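Long-range contacts in UTP-glucose-1-phosphate uridylyltransferase 2 (Trypanosoma brucei, PDB 3GUE), which probably catalyses the reversible transfer of a uridylyl group from UTP to glucose 1-phosphate, giving UDP-glucose and diphosphate: residues Q35-Y46 with R325-K333; G91-L99 with S135-F143. One frame throughout, in Å; residues are numbered along the deposited sequence.

Contact 1. Residues Q35-Y46 with R325-K333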
# COMPACT_ATOMS: atom_id res chain seq x y z
N GLN A 35 3.99 -15.84 -15.80
CA GLN A 35 3.12 -16.09 -14.65
C GLN A 35 1.85 -16.88 -14.99
O GLN A 35 1.42 -17.73 -14.21
CB GLN A 35 2.70 -14.76 -14.00
CG GLN A 35 3.83 -13.83 -13.59
CD GLN A 35 3.32 -12.49 -13.13
OE1 GLN A 35 2.33 -11.98 -13.65
NE2 GLN A 35 3.99 -11.92 -12.13
N HIS A 36 1.25 -16.55 -16.14
CA HIS A 36 0.11 -17.26 -16.76
C HIS A 36 0.34 -18.75 -16.99
O HIS A 36 -0.53 -19.59 -16.64
CB HIS A 36 -0.24 -16.62 -18.12
CG HIS A 36 -1.61 -16.96 -18.62
ND1 HIS A 36 -1.95 -18.20 -19.10
CD2 HIS A 36 -2.73 -16.20 -18.69
CE1 HIS A 36 -3.22 -18.19 -19.47
NE2 HIS A 36 -3.72 -16.99 -19.24
N ALA A 37 1.47 -19.07 -17.64
CA ALA A 37 1.99 -20.45 -17.67
C ALA A 37 1.93 -21.10 -16.29
O ALA A 37 1.35 -22.18 -16.18
CB ALA A 37 3.40 -20.50 -18.21
N LEU A 38 2.44 -20.43 -15.24
CA LEU A 38 2.53 -21.02 -13.90
C LEU A 38 1.17 -21.32 -13.31
O LEU A 38 0.92 -22.44 -12.86
CB LEU A 38 3.32 -20.15 -12.91
CG LEU A 38 4.83 -19.95 -13.13
CD1 LEU A 38 5.42 -19.22 -11.95
CD2 LEU A 38 5.57 -21.27 -13.42
N VAL A 39 0.30 -20.31 -13.34
CA VAL A 39 -1.03 -20.37 -12.77
C VAL A 39 -1.93 -21.36 -13.51
O VAL A 39 -2.73 -22.07 -12.88
CB VAL A 39 -1.64 -18.92 -12.68
CG1 VAL A 39 -3.14 -18.93 -12.37
CG2 VAL A 39 -0.89 -18.12 -11.65
N ARG A 40 -1.76 -21.46 -14.83
CA ARG A 40 -2.50 -22.46 -15.64
C ARG A 40 -2.27 -23.89 -15.17
O ARG A 40 -3.19 -24.69 -15.23
CB ARG A 40 -2.23 -22.29 -17.14
CG ARG A 40 -1.41 -23.40 -17.84
CD ARG A 40 -1.50 -23.23 -19.37
NE ARG A 40 -1.20 -21.84 -19.68
CZ ARG A 40 -0.11 -21.41 -20.31
NH1 ARG A 40 0.76 -22.29 -20.76
NH2 ARG A 40 0.09 -20.10 -20.50
N LYS A 41 -1.08 -24.17 -14.65
CA LYS A 41 -0.72 -25.49 -14.05
C LYS A 41 -0.99 -25.57 -12.54
O LYS A 41 -0.50 -26.48 -11.88
CB LYS A 41 0.76 -25.85 -14.27
CG LYS A 41 1.51 -24.99 -15.25
CD LYS A 41 1.33 -25.45 -16.66
CE LYS A 41 2.17 -24.61 -17.59
NZ LYS A 41 2.66 -25.44 -18.72
N GLY A 42 -1.74 -24.62 -12.00
CA GLY A 42 -2.16 -24.69 -10.60
C GLY A 42 -1.25 -24.05 -9.56
O GLY A 42 -1.42 -24.32 -8.37
N GLU A 43 -0.31 -23.22 -9.99
CA GLU A 43 0.47 -22.39 -9.08
C GLU A 43 -0.46 -21.50 -8.25
O GLU A 43 -1.26 -20.75 -8.80
CB GLU A 43 1.47 -21.53 -9.85
CG GLU A 43 2.24 -20.53 -8.99
CD GLU A 43 3.13 -21.22 -7.97
OE1 GLU A 43 4.18 -21.76 -8.35
OE2 GLU A 43 2.76 -21.24 -6.79
N THR A 44 -0.34 -21.58 -6.92
CA THR A 44 -1.28 -20.85 -6.05
C THR A 44 -0.74 -19.49 -5.62
O THR A 44 -1.50 -18.58 -5.24
CB THR A 44 -1.65 -21.67 -4.80
OG1 THR A 44 -0.48 -21.84 -4.01
CG2 THR A 44 -2.23 -23.03 -5.18
N GLY A 45 0.57 -19.36 -5.71
CA GLY A 45 1.28 -18.20 -5.16
C GLY A 45 1.46 -18.24 -3.65
O GLY A 45 1.93 -17.26 -3.05
N TYR A 46 1.09 -19.37 -3.02
CA TYR A 46 1.05 -19.41 -1.56
C TYR A 46 2.41 -19.64 -0.91
O TYR A 46 3.26 -20.37 -1.45
CB TYR A 46 0.09 -20.48 -1.02
CG TYR A 46 -1.39 -20.21 -1.20
CD1 TYR A 46 -1.91 -18.92 -1.19
CD2 TYR A 46 -2.27 -21.26 -1.35
CE1 TYR A 46 -3.26 -18.69 -1.35
CE2 TYR A 46 -3.61 -21.06 -1.50
CZ TYR A 46 -4.11 -19.77 -1.51
OH TYR A 46 -5.46 -19.60 -1.69
N ARG A 325 12.45 -11.79 -11.15
CA ARG A 325 11.76 -13.00 -10.72
C ARG A 325 10.94 -12.74 -9.47
O ARG A 325 11.08 -13.47 -8.49
CB ARG A 325 12.77 -14.13 -10.42
CG ARG A 325 13.79 -14.41 -11.50
CD ARG A 325 14.76 -15.55 -11.11
NE ARG A 325 16.02 -15.06 -10.53
CZ ARG A 325 16.24 -14.89 -9.22
NH1 ARG A 325 15.30 -15.14 -8.33
NH2 ARG A 325 17.42 -14.44 -8.81
N LEU A 326 10.10 -11.70 -9.46
CA LEU A 326 9.22 -11.46 -8.32
C LEU A 326 8.18 -12.57 -8.23
O LEU A 326 7.67 -13.02 -9.25
CB LEU A 326 8.54 -10.09 -8.43
CG LEU A 326 9.37 -8.81 -8.24
CD1 LEU A 326 8.53 -7.59 -8.56
CD2 LEU A 326 9.88 -8.68 -6.81
N PRO A 327 7.85 -13.02 -7.01
CA PRO A 327 6.82 -14.08 -6.89
C PRO A 327 5.42 -13.60 -7.26
O PRO A 327 4.95 -12.54 -6.79
CB PRO A 327 6.90 -14.49 -5.42
CG PRO A 327 7.52 -13.36 -4.72
CD PRO A 327 8.37 -12.60 -5.70
N VAL A 328 4.75 -14.38 -8.12
CA VAL A 328 3.44 -14.00 -8.60
C VAL A 328 2.42 -14.38 -7.52
O VAL A 328 2.52 -15.44 -6.92
CB VAL A 328 3.07 -14.66 -9.95
CG1 VAL A 328 3.04 -16.22 -9.85
CG2 VAL A 328 1.74 -14.10 -10.45
N MET A 329 1.47 -13.47 -7.28
CA MET A 329 0.42 -13.72 -6.32
C MET A 329 -0.85 -13.89 -7.15
O MET A 329 -1.12 -13.09 -8.04
CB MET A 329 0.27 -12.53 -5.35
CG MET A 329 1.60 -12.03 -4.75
SD MET A 329 1.38 -10.89 -3.36
CE MET A 329 0.79 -9.40 -4.18
N ARG A 330 -1.61 -14.93 -6.86
CA ARG A 330 -2.74 -15.32 -7.69
C ARG A 330 -3.98 -15.00 -6.89
O ARG A 330 -4.41 -15.78 -6.04
CB ARG A 330 -2.66 -16.82 -8.03
CG ARG A 330 -3.69 -17.33 -9.05
CD ARG A 330 -3.90 -18.81 -8.88
NE ARG A 330 -4.42 -19.14 -7.56
CZ ARG A 330 -4.87 -20.35 -7.19
NH1 ARG A 330 -4.89 -21.36 -8.05
NH2 ARG A 330 -5.30 -20.53 -5.95
N ASN A 331 -4.52 -13.81 -7.15
CA ASN A 331 -5.57 -13.20 -6.35
C ASN A 331 -6.98 -13.46 -6.91
O ASN A 331 -7.35 -12.89 -7.93
CB ASN A 331 -5.31 -11.67 -6.27
CG ASN A 331 -5.83 -11.04 -4.99
OD1 ASN A 331 -6.26 -11.72 -4.06
ND2 ASN A 331 -5.75 -9.72 -4.92
N PRO A 332 -7.78 -14.31 -6.23
CA PRO A 332 -9.10 -14.68 -6.75
C PRO A 332 -10.11 -13.58 -6.43
O PRO A 332 -10.09 -13.05 -5.32
CB PRO A 332 -9.42 -15.96 -5.96
CG PRO A 332 -8.78 -15.69 -4.62
CD PRO A 332 -7.50 -14.95 -4.93
N LYS A 333 -10.95 -13.23 -7.40
CA LYS A 333 -11.95 -12.16 -7.28
C LYS A 333 -13.12 -12.52 -8.19
O LYS A 333 -13.09 -13.51 -8.90
CB LYS A 333 -11.40 -10.81 -7.78
CG LYS A 333 -10.24 -10.17 -7.00
CD LYS A 333 -10.66 -9.62 -5.69
CE LYS A 333 -9.44 -9.07 -4.92
NZ LYS A 333 -9.77 -8.81 -3.50
O HOH W 1 6.78 -12.36 -11.82
O HOH W 2 -4.36 -21.82 -10.84
O HOH W 3 -1.22 -15.87 -4.11
O HOH W 4 -4.32 -17.88 -4.50
O HOH W 5 3.76 -16.14 -4.34

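Contact 2. Residues G91-L99 with S135-F143. With SO4 (sulfate ion), chain F.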
# COMPACT_ATOMS: atom_id res chain seq x y z
N GLY A 91 -14.32 -0.50 -1.85
CA GLY A 91 -15.45 -0.25 -2.75
C GLY A 91 -15.30 0.97 -3.65
O GLY A 91 -16.30 1.62 -4.00
N LEU A 92 -14.06 1.27 -4.02
CA LEU A 92 -13.75 2.39 -4.90
C LEU A 92 -13.48 1.93 -6.32
O LEU A 92 -13.06 0.79 -6.54
CB LEU A 92 -12.51 3.13 -4.38
CG LEU A 92 -12.48 3.58 -2.92
CD1 LEU A 92 -11.21 4.34 -2.65
CD2 LEU A 92 -13.69 4.41 -2.56
N ASN A 93 -13.72 2.78 -7.29
CA ASN A 93 -13.28 2.44 -8.64
C ASN A 93 -12.26 3.43 -9.20
O ASN A 93 -12.40 3.96 -10.31
CB ASN A 93 -14.46 2.20 -9.59
CG ASN A 93 -14.05 1.44 -10.86
OD1 ASN A 93 -13.22 0.52 -10.80
ND2 ASN A 93 -14.61 1.83 -12.00
N GLY A 94 -11.23 3.69 -8.40
CA GLY A 94 -10.30 4.76 -8.70
C GLY A 94 -9.43 5.08 -7.51
O GLY A 94 -9.38 4.30 -6.57
N PRO A 95 -8.75 6.24 -7.55
CA PRO A 95 -7.70 6.55 -6.59
C PRO A 95 -8.17 6.83 -5.16
O PRO A 95 -8.86 7.83 -4.91
CB PRO A 95 -6.99 7.77 -7.22
CG PRO A 95 -8.02 8.41 -8.09
CD PRO A 95 -8.96 7.33 -8.53
N LYS A 96 -7.77 5.96 -4.22
CA LYS A 96 -8.00 6.18 -2.78
C LYS A 96 -7.33 7.47 -2.27
O LYS A 96 -7.77 8.02 -1.30
CB LYS A 96 -7.50 4.98 -1.98
CG LYS A 96 -7.75 5.05 -0.48
CD LYS A 96 -6.93 3.98 0.22
CE LYS A 96 -7.53 2.59 -0.02
NZ LYS A 96 -6.55 1.49 0.21
N SER A 97 -6.30 7.95 -2.95
CA SER A 97 -5.63 9.19 -2.55
C SER A 97 -6.53 10.44 -2.62
O SER A 97 -6.24 11.45 -1.99
CB SER A 97 -4.31 9.40 -3.36
OG SER A 97 -4.57 9.71 -4.74
N LEU A 98 -7.61 10.37 -3.41
CA LEU A 98 -8.56 11.48 -3.56
C LEU A 98 -9.61 11.43 -2.45
O LEU A 98 -10.54 12.26 -2.40
CB LEU A 98 -9.18 11.46 -4.96
CG LEU A 98 -8.15 11.66 -6.08
CD1 LEU A 98 -8.84 11.76 -7.43
CD2 LEU A 98 -7.27 12.88 -5.82
N LEU A 99 -9.46 10.46 -1.55
CA LEU A 99 -10.30 10.42 -0.34
C LEU A 99 -9.98 11.56 0.65
O LEU A 99 -8.81 11.86 0.88
CB LEU A 99 -10.19 9.06 0.34
CG LEU A 99 -11.32 8.04 0.12
CD1 LEU A 99 -11.66 7.86 -1.35
CD2 LEU A 99 -10.91 6.70 0.77
N SER A 135 -6.72 3.52 -14.16
CA SER A 135 -7.87 3.83 -13.30
C SER A 135 -7.70 5.11 -12.45
O SER A 135 -8.68 5.68 -11.95
CB SER A 135 -8.12 2.67 -12.34
OG SER A 135 -8.60 1.51 -13.01
N THR A 136 -6.46 5.54 -12.28
CA THR A 136 -6.17 6.65 -11.38
C THR A 136 -5.58 7.89 -12.06
O THR A 136 -5.65 8.98 -11.50
CB THR A 136 -5.22 6.23 -10.22
OG1 THR A 136 -3.90 6.05 -10.72
CG2 THR A 136 -5.67 4.98 -9.51
N SER A 137 -5.02 7.73 -13.26
CA SER A 137 -4.28 8.81 -13.92
C SER A 137 -5.06 10.11 -14.16
O SER A 137 -4.60 11.19 -13.78
CB SER A 137 -3.71 8.30 -15.24
OG SER A 137 -3.13 9.38 -15.97
N GLY A 138 -6.21 9.99 -14.84
CA GLY A 138 -7.06 11.14 -15.21
C GLY A 138 -7.61 11.96 -14.04
O GLY A 138 -7.56 13.20 -14.05
N GLU A 139 -8.21 11.27 -13.07
CA GLU A 139 -8.69 11.89 -11.83
C GLU A 139 -7.59 12.57 -11.02
O GLU A 139 -7.82 13.65 -10.43
CB GLU A 139 -9.39 10.86 -10.93
CG GLU A 139 -10.83 10.62 -11.31
CD GLU A 139 -11.62 10.07 -10.16
OE1 GLU A 139 -12.28 9.02 -10.36
OE2 GLU A 139 -11.60 10.69 -9.06
N THR A 140 -6.43 11.92 -10.93
CA THR A 140 -5.26 12.46 -10.26
C THR A 140 -4.76 13.71 -10.97
O THR A 140 -4.50 14.75 -10.32
CB THR A 140 -4.08 11.41 -10.16
OG1 THR A 140 -4.51 10.28 -9.41
CG2 THR A 140 -2.90 11.98 -9.46
N LYS A 141 -4.63 13.63 -12.30
CA LYS A 141 -4.19 14.78 -13.07
C LYS A 141 -5.12 15.97 -12.85
O LYS A 141 -4.65 17.07 -12.55
CB LYS A 141 -4.09 14.47 -14.58
CG LYS A 141 -3.48 15.63 -15.37
CD LYS A 141 -3.19 15.29 -16.83
CE LYS A 141 -2.64 16.49 -17.50
NZ LYS A 141 -1.89 16.11 -18.73
N ASN A 142 -6.44 15.74 -12.93
CA ASN A 142 -7.38 16.85 -12.80
C ASN A 142 -7.39 17.43 -11.39
O ASN A 142 -7.46 18.66 -11.24
CB ASN A 142 -8.79 16.51 -13.28
CG ASN A 142 -9.52 17.74 -13.86
OD1 ASN A 142 -9.20 18.20 -14.97
ND2 ASN A 142 -10.49 18.28 -13.10
N PHE A 143 -7.29 16.56 -10.38
CA PHE A 143 -7.12 17.01 -8.99
C PHE A 143 -5.93 17.95 -8.81
O PHE A 143 -6.01 18.98 -8.11
CB PHE A 143 -7.01 15.86 -7.99
CG PHE A 143 -6.90 16.35 -6.55
CD1 PHE A 143 -8.04 16.54 -5.78
CD2 PHE A 143 -5.65 16.65 -5.98
CE1 PHE A 143 -7.96 17.02 -4.49
CE2 PHE A 143 -5.57 17.14 -4.69
CZ PHE A 143 -6.73 17.33 -3.93
S SO4 F . -13.02 6.69 -6.17
O1 SO4 F . -14.31 6.02 -6.41
O2 SO4 F . -13.09 7.59 -5.00
O3 SO4 F . -11.99 5.71 -5.86
O4 SO4 F . -12.62 7.45 -7.36
O HOH W 6 -11.46 1.88 -13.12

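Contact 1. Residues Q35-Y46 with R325-K333
Water-bridged packing joins the C-terminal end of helix 26-40 and the loop that leaves it to strand 329-334, an outermost strand of the four-stranded antiparallel sheet; no direct hydrogen bond crosses. Val328 and Arg330 both point at the helix and its loop. The extended Gln35 side chain crosses Val328 at a slant, its CD 3.5 Å from Val328 CG2, while its NE2 donates to a water that donates to Leu326 O. The methylenes of Arg330 run obliquely against the Val39 methyls, Val39 CG1 sitting 3.6 Å from Arg330 CD; with Arg330 CG anti to the backbone N (chi1 -172°), the bend at chi3 (61°) brings the guanidinium against the backbone of Glu43 and Thr44. Thr44 CA stands over the centre of one guanidinium face, 3.8 Å from Arg330 CZ, and two waters lie in the guanidinium plane: one links Arg330 NH1 to Val39 O, the other Arg330 NH2 to Thr44 O. The helix ends in a Schellman motif with Gly42 as C-prime residue: Glu43 N bonds Leu38 O at 3.2 Å, and Gly42 N bonds Val39 O. This turn sends the chain across the strand, where Gly45 CA comes 3.5 Å from Val328 O. The loop is braced from within by Glu43 OE2, which takes the Gly45 N-H on its anti lone pair, and by an ST turn in which Thr44 OG1 accepts from Tyr46 N. Glu43 O, 3.3 Å from Arg330 CD, is buried without a polar partner. Gln35 also lines a pocket holding a dithiol, probably from the crystallisation liquor, and with Val39 touches Leu348 of the adjoining strand.

Contact 2. Residues G91-L99 with S135-F143
The backbones come closest where Pro95 CA lies 5.0 Å from Thr136 CA, just before helix 137-143, and the loop then runs into the short 3-10 segment 96-98. Pro95 packs its ring against the start of the helix: its CB is 3.8 Å from Thr136 CB, and its CG reaches Glu139 CB. Pro95 and Glu139 cross at about a right angle, whereas Pro95 and Thr136 run past each other in opposite directions. One turn on, Leu98 divides its methyls between two helix residues. CD1 rests against Glu139, 3.4 Å from Glu139 OE2, whereas CD2 lies obliquely to the Phe143 ring, 3.6 Å from Phe143 CG; the phenyl group is brought there by a CG anti to the backbone N (chi1 -177°). A sulfate ion, probably from the crystallisation liquor, sits beside the loop; its one hydrogen bond from these segments, from Asn93 N, is weak, and the nearby Glu139 carboxylate is an approach of like charges, not a bond. A water bridges Ser135 OG and, weakly, Asn93 OD1. Within the helix, Thr140 OG1 donates to Thr136 O at 2.7 Å from above the carbonyl plane. Asn83, a UDP-glucose-binding residue at the end of strand 77-83, draws both sides together: its backbone O bonds Thr136 OG1, its OD1 bonds Ser97 OG and its ND2 bonds Thr140 OG1. Leu108 of helix 107-122 touches Leu98, Thr140 and Phe143, while Thr140 also meets Asn132 on strand 128-132.

In the fold
From the N terminus, helix 26-40 and its following loop form the first half of contact 1, whose partner segment, 325-333, follows after 278 intervening residues. Contact 2 is nested inside that long loop: it closes a short one of 35 residues, which holds helix 107-122 and strand 128-132. The inner closure lies at the end of strand 77-83 in the seven-stranded mixed sheet, close to the bound UDP-glucose. Contact 1 instead ties the end of helix 26-40 and its following loop to the edge strand of the four-stranded antiparallel sheet. Their centres are 28 Å apart and their nearest atoms about 10 Å, so the two do not touch.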